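Local coordinates for protein UDP-N-acetylglucosamine 3-dehydrogenase (Acidithiobacillus ferrooxidans, PDB 7BVJ) that catalyses the NAD(+)-dependent oxidation of the glucosamine 3-position of UDP-N-acetylglucosamine to a ketone, a step in making the 2,3-diamino sugar of lipid A, at residues A[134-146]-A[201-213]. Residues are numbered along the deposited sequence; the frame is centred on the assembly and turned at random.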
loop_
_atom_site.group_PDB
_atom_site.type_symbol
_atom_site.label_atom_id
_atom_site.label_comp_id
_atom_site.label_asym_id
_atom_site.label_seq_id
_atom_site.Cartn_x
_atom_site.Cartn_y
_atom_site.Cartn_z
ATOM N N PHE A 134 -8.052 -12.797 -15.483
ATOM C CA PHE A 134 -9.499 -12.698 -15.630
ATOM C C PHE A 134 -9.957 -11.411 -16.307
ATOM O O PHE A 134 -11.140 -11.288 -16.626
ATOM C CB PHE A 134 -10.165 -12.816 -14.262
ATOM C CG PHE A 134 -10.086 -14.186 -13.683
ATOM C CD1 PHE A 134 -9.861 -15.282 -14.506
ATOM C CD2 PHE A 134 -10.236 -14.393 -12.331
ATOM C CE1 PHE A 134 -9.789 -16.555 -13.988
ATOM C CE2 PHE A 134 -10.157 -15.677 -11.805
ATOM C CZ PHE A 134 -9.940 -16.754 -12.635
ATOM N N GLY A 135 -9.072 -10.473 -16.572
ATOM C CA GLY A 135 -9.508 -9.193 -17.088
ATOM C C GLY A 135 -9.962 -8.270 -15.970
ATOM O O GLY A 135 -9.965 -8.611 -14.784
ATOM N N ALA A 136 -10.344 -7.067 -16.375
ATOM C CA ALA A 136 -10.835 -6.078 -15.433
ATOM C C ALA A 136 -12.133 -6.554 -14.787
ATOM O O ALA A 136 -13.097 -6.877 -15.501
ATOM C CB ALA A 136 -11.065 -4.738 -16.142
ATOM N N PRO A 137 -12.209 -6.609 -13.458
ATOM C CA PRO A 137 -13.497 -6.893 -12.817
ATOM C C PRO A 137 -14.519 -5.833 -13.179
ATOM O O PRO A 137 -14.175 -4.685 -13.467
ATOM C CB PRO A 137 -13.174 -6.851 -11.320
ATOM C CG PRO A 137 -11.846 -6.162 -11.225
ATOM C CD PRO A 137 -11.121 -6.484 -12.475
ATOM N N ARG A 138 -15.786 -6.234 -13.147
ATOM C CA ARG A 138 -16.881 -5.311 -13.396
ATOM C C ARG A 138 -17.360 -4.644 -12.118
ATOM O O ARG A 138 -17.809 -3.492 -12.163
ATOM C CB ARG A 138 -18.049 -6.039 -14.069
ATOM C CG ARG A 138 -17.632 -6.993 -15.183
ATOM C CD ARG A 138 -16.883 -6.249 -16.268
ATOM N NE ARG A 138 -16.952 -6.914 -17.562
ATOM C CZ ARG A 138 -16.417 -6.413 -18.668
ATOM N NH1 ARG A 138 -15.769 -5.253 -18.617
ATOM N NH2 ARG A 138 -16.528 -7.063 -19.819
ATOM N N TYR A 139 -17.264 -5.335 -10.980
ATOM C CA TYR A 139 -17.650 -4.749 -9.698
ATOM C C TYR A 139 -16.701 -5.215 -8.598
ATOM O O TYR A 139 -16.335 -6.391 -8.554
ATOM C CB TYR A 139 -19.104 -5.135 -9.377
ATOM C CG TYR A 139 -19.658 -4.669 -8.045
ATOM C CD1 TYR A 139 -19.724 -3.324 -7.719
ATOM C CD2 TYR A 139 -20.151 -5.586 -7.132
ATOM C CE1 TYR A 139 -20.234 -2.908 -6.499
ATOM C CE2 TYR A 139 -20.660 -5.190 -5.928
ATOM C CZ TYR A 139 -20.707 -3.846 -5.610
ATOM O OH TYR A 139 -21.242 -3.466 -4.394
ATOM N N LEU A 140 -16.287 -4.295 -7.713
ATOM C CA LEU A 140 -15.517 -4.661 -6.520
ATOM C C LEU A 140 -16.201 -4.103 -5.269
ATOM O O LEU A 140 -16.627 -2.945 -5.243
ATOM C CB LEU A 140 -14.066 -4.145 -6.550
ATOM C CG LEU A 140 -13.173 -4.219 -7.775
ATOM C CD1 LEU A 140 -13.476 -3.043 -8.685
ATOM C CD2 LEU A 140 -11.712 -4.186 -7.361
ATOM N N GLU A 141 -16.284 -4.937 -4.231
ATOM C CA GLU A 141 -16.910 -4.610 -2.959
ATOM C C GLU A 141 -15.904 -4.962 -1.871
ATOM O O GLU A 141 -15.511 -6.123 -1.758
ATOM C CB GLU A 141 -18.188 -5.424 -2.783
ATOM C CG GLU A 141 -19.319 -4.728 -2.132
ATOM C CD GLU A 141 -20.605 -5.537 -2.223
ATOM O OE1 GLU A 141 -20.584 -6.747 -1.905
ATOM O OE2 GLU A 141 -21.634 -4.955 -2.618
ATOM N N ALA A 142 -15.486 -3.990 -1.064
ATOM C CA ALA A 142 -14.427 -4.285 -0.100
ATOM C C ALA A 142 -14.730 -3.674 1.259
ATOM O O ALA A 142 -15.418 -2.649 1.364
ATOM C CB ALA A 142 -13.034 -3.815 -0.599
ATOM N N GLU A 143 -14.205 -4.335 2.302
ATOM C CA GLU A 143 -14.284 -3.865 3.686
ATOM C C GLU A 143 -12.911 -3.939 4.347
ATOM O O GLU A 143 -12.271 -4.999 4.346
ATOM C CB GLU A 143 -15.293 -4.680 4.511
ATOM C CG GLU A 143 -16.683 -4.739 3.927
ATOM C CD GLU A 143 -17.489 -5.879 4.505
ATOM O OE1 GLU A 143 -18.147 -5.674 5.557
ATOM O OE2 GLU A 143 -17.447 -6.981 3.910
ATOM N N ARG A 144 -12.466 -2.822 4.923
ATOM C CA ARG A 144 -11.233 -2.771 5.710
ATOM C C ARG A 144 -11.574 -2.123 7.051
ATOM O O ARG A 144 -11.636 -0.897 7.161
ATOM C CB ARG A 144 -10.142 -2.004 4.981
ATOM C CG ARG A 144 -8.744 -2.341 5.428
ATOM C CD ARG A 144 -7.724 -1.926 4.363
ATOM N NE ARG A 144 -7.781 -2.774 3.170
ATOM C CZ ARG A 144 -7.027 -3.858 2.976
ATOM N NH1 ARG A 144 -6.155 -4.242 3.909
ATOM N NH2 ARG A 144 -7.145 -4.559 1.851
ATOM N N LEU A 145 -11.786 -2.955 8.056
ATOM C CA LEU A 145 -12.326 -2.565 9.347
ATOM C C LEU A 145 -11.299 -2.907 10.411
ATOM O O LEU A 145 -10.928 -4.076 10.563
ATOM C CB LEU A 145 -13.642 -3.299 9.620
ATOM C CG LEU A 145 -14.609 -3.520 8.456
ATOM C CD1 LEU A 145 -15.889 -4.200 8.941
ATOM C CD2 LEU A 145 -14.955 -2.193 7.775
ATOM N N ALA A 146 -10.844 -1.892 11.146
ATOM C CA ALA A 146 -9.837 -2.066 12.176
ATOM C C ALA A 146 -10.402 -1.699 13.545
ATOM O O ALA A 146 -11.139 -0.716 13.667
ATOM C CB ALA A 146 -8.607 -1.204 11.882
ATOM N N LEU A 201 -15.464 4.067 -12.581
ATOM C CA LEU A 201 -14.287 4.216 -13.427
ATOM C C LEU A 201 -14.691 4.356 -14.889
ATOM O O LEU A 201 -15.845 4.145 -15.262
ATOM C CB LEU A 201 -13.341 3.028 -13.264
ATOM C CG LEU A 201 -12.914 2.689 -11.832
ATOM C CD1 LEU A 201 -11.923 1.547 -11.842
ATOM C CD2 LEU A 201 -12.306 3.884 -11.122
ATOM N N ASN A 202 -13.715 4.710 -15.732
ATOM C CA ASN A 202 -14.041 5.052 -17.115
ATOM C C ASN A 202 -14.225 3.840 -18.020
ATOM O O ASN A 202 -14.550 4.023 -19.196
ATOM C CB ASN A 202 -13.004 6.041 -17.693
ATOM C CG ASN A 202 -11.617 5.450 -17.894
ATOM O OD1 ASN A 202 -11.290 4.361 -17.412
ATOM N ND2 ASN A 202 -10.784 6.186 -18.635
ATOM N N ASN A 203 -14.072 2.619 -17.504
ATOM C CA ASN A 203 -14.457 1.412 -18.222
ATOM C C ASN A 203 -15.808 0.888 -17.761
ATOM O O ASN A 203 -16.165 -0.245 -18.092
ATOM C CB ASN A 203 -13.397 0.324 -18.042
ATOM C CG ASN A 203 -13.358 -0.197 -16.622
ATOM O OD1 ASN A 203 -13.824 0.485 -15.706
ATOM N ND2 ASN A 203 -12.819 -1.407 -16.426
ATOM N N GLY A 204 -16.534 1.669 -16.950
ATOM C CA GLY A 204 -17.785 1.261 -16.344
ATOM C C GLY A 204 -17.699 0.451 -15.060
ATOM O O GLY A 204 -18.752 0.115 -14.504
ATOM N N THR A 205 -16.498 0.092 -14.587
ATOM C CA THR A 205 -16.377 -0.623 -13.313
ATOM C C THR A 205 -16.819 0.249 -12.141
ATOM O O THR A 205 -16.568 1.453 -12.114
ATOM C CB THR A 205 -14.934 -1.079 -13.054
ATOM O OG1 THR A 205 -14.455 -1.872 -14.142
ATOM C CG2 THR A 205 -14.863 -1.919 -11.776
ATOM N N VAL A 206 -17.473 -0.372 -11.163
ATOM C CA VAL A 206 -17.915 0.293 -9.941
ATOM C C VAL A 206 -17.184 -0.352 -8.771
ATOM O O VAL A 206 -17.106 -1.580 -8.687
ATOM C CB VAL A 206 -19.446 0.198 -9.758
ATOM C CG1 VAL A 206 -19.880 0.649 -8.332
ATOM C CG2 VAL A 206 -20.169 1.020 -10.820
ATOM N N ALA A 207 -16.643 0.478 -7.883
ATOM C CA ALA A 207 -15.997 0.036 -6.650
ATOM C C ALA A 207 -16.756 0.597 -5.460
ATOM O O ALA A 207 -16.999 1.800 -5.394
ATOM C CB ALA A 207 -14.532 0.490 -6.581
ATOM N N ASN A 208 -17.091 -0.267 -4.505
ATOM C CA ASN A 208 -17.904 0.069 -3.340
ATOM C C ASN A 208 -17.067 -0.304 -2.118
ATOM O O ASN A 208 -17.082 -1.461 -1.686
ATOM C CB ASN A 208 -19.273 -0.698 -3.406
ATOM C CG ASN A 208 -20.033 -0.670 -2.098
ATOM O OD1 ASN A 208 -19.770 0.163 -1.222
ATOM N ND2 ASN A 208 -20.985 -1.584 -1.954
ATOM N N LEU A 209 -16.341 0.679 -1.570
ATOM C CA LEU A 209 -15.228 0.449 -0.652
ATOM C C LEU A 209 -15.518 1.041 0.719
ATOM O O LEU A 209 -15.709 2.254 0.846
ATOM C CB LEU A 209 -13.940 1.066 -1.201
ATOM C CG LEU A 209 -13.647 0.720 -2.661
ATOM C CD1 LEU A 209 -12.295 1.302 -3.056
ATOM C CD2 LEU A 209 -13.650 -0.794 -2.794
ATOM N N ALA A 210 -15.492 0.200 1.748
ATOM C CA ALA A 210 -15.772 0.618 3.113
ATOM C C ALA A 210 -14.512 0.521 3.966
ATOM O O ALA A 210 -13.693 -0.385 3.788
ATOM C CB ALA A 210 -16.901 -0.228 3.716
ATOM N N ALA A 211 -14.349 1.466 4.886
ATOM C CA ALA A 211 -13.236 1.418 5.819
ATOM C C ALA A 211 -13.692 1.975 7.163
ATOM O O ALA A 211 -14.507 2.893 7.211
ATOM C CB ALA A 211 -12.023 2.197 5.285
ATOM N N SER A 212 -13.182 1.391 8.249
ATOM C CA SER A 212 -13.537 1.797 9.606
ATOM C C SER A 212 -12.363 1.560 10.554
ATOM O O SER A 212 -11.610 0.588 10.410
ATOM C CB SER A 212 -14.764 1.040 10.121
ATOM O OG SER A 212 -15.028 1.393 11.475
ATOM N N ARG A 213 -12.235 2.451 11.542
ATOM C CA ARG A 213 -11.236 2.331 12.598
ATOM C C ARG A 213 -11.852 2.108 13.975
ATOM O O ARG A 213 -11.141 2.212 14.982
ATOM C CB ARG A 213 -10.328 3.570 12.626
ATOM C CG ARG A 213 -11.057 4.859 12.859
ATOM C CD ARG A 213 -10.119 6.041 12.981
ATOM N NE ARG A 213 -10.858 7.236 13.370
ATOM C CZ ARG A 213 -10.405 8.478 13.257
ATOM N NH1 ARG A 213 -9.193 8.704 12.777
ATOM N NH2 ARG A 213 -11.169 9.498 13.639
HETATM O O HOH W 1 -16.034 -2.502 -16.477
HETATM O O HOH W 2 -18.151 -2.731 0.809
#
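Tyr139 and Asn208 run alongside each other from neighbouring strands on one face of the sheet, the phenol ring turned 36° from the amide plane. Asn208 ND2 donates to Tyr139 OH over 3.1 Å, almost straight and within the plane of its own amide. Glu141 OE2 lies in plane at the edge of the same ring, so close to the hydroxyl that the modelled length is doubtful. With CG swung opposite the backbone N (chi1 177°), the Tyr139 ring leans toward strand 206-212, where CE1 meets Val206 CG1 at 4.0 Å and CD1 passes the carbonyl O of Val206. Glu141 also extends beside Asn208, its carboxylate nearly perpendicular to the amide. A phenylalanine in place of Tyr139 would probably keep the ring against Val206 but cost Asn208 ND2 the phenolic oxygen that receives its N-H.

On the opposite face, turned to helix 157-173, Leu140, Ala142 and Leu209 make apolar contacts: Leu140 CD1 touches the methyl CG2 of Thr205, just before the strand, at 3.6 Å, and Ala142 CB rests on Leu209 CD2 at 3.8 Å. Farther along this face, Arg144 bends away to a salt bridge with Asp165.

Between the faces, parallel strands 139-146 and 206-212 exchange regular backbone hydrogen bonds, from Val206 N to Arg138 O through Ala146 N to Ser212 O at 2.7 Å.

This is the parallel pair within the otherwise antiparallel open sheet of the Gfo/Idh/MocA C-terminal domain. Its chemistry is split: amide, phenol and carboxylate grouped together on one side, where Glu141 lies about 4 Å from the bound disulfonate by nearest atoms, and on the other hydrocarbon packing beneath the helix, with the paired charge of Arg144 farther along.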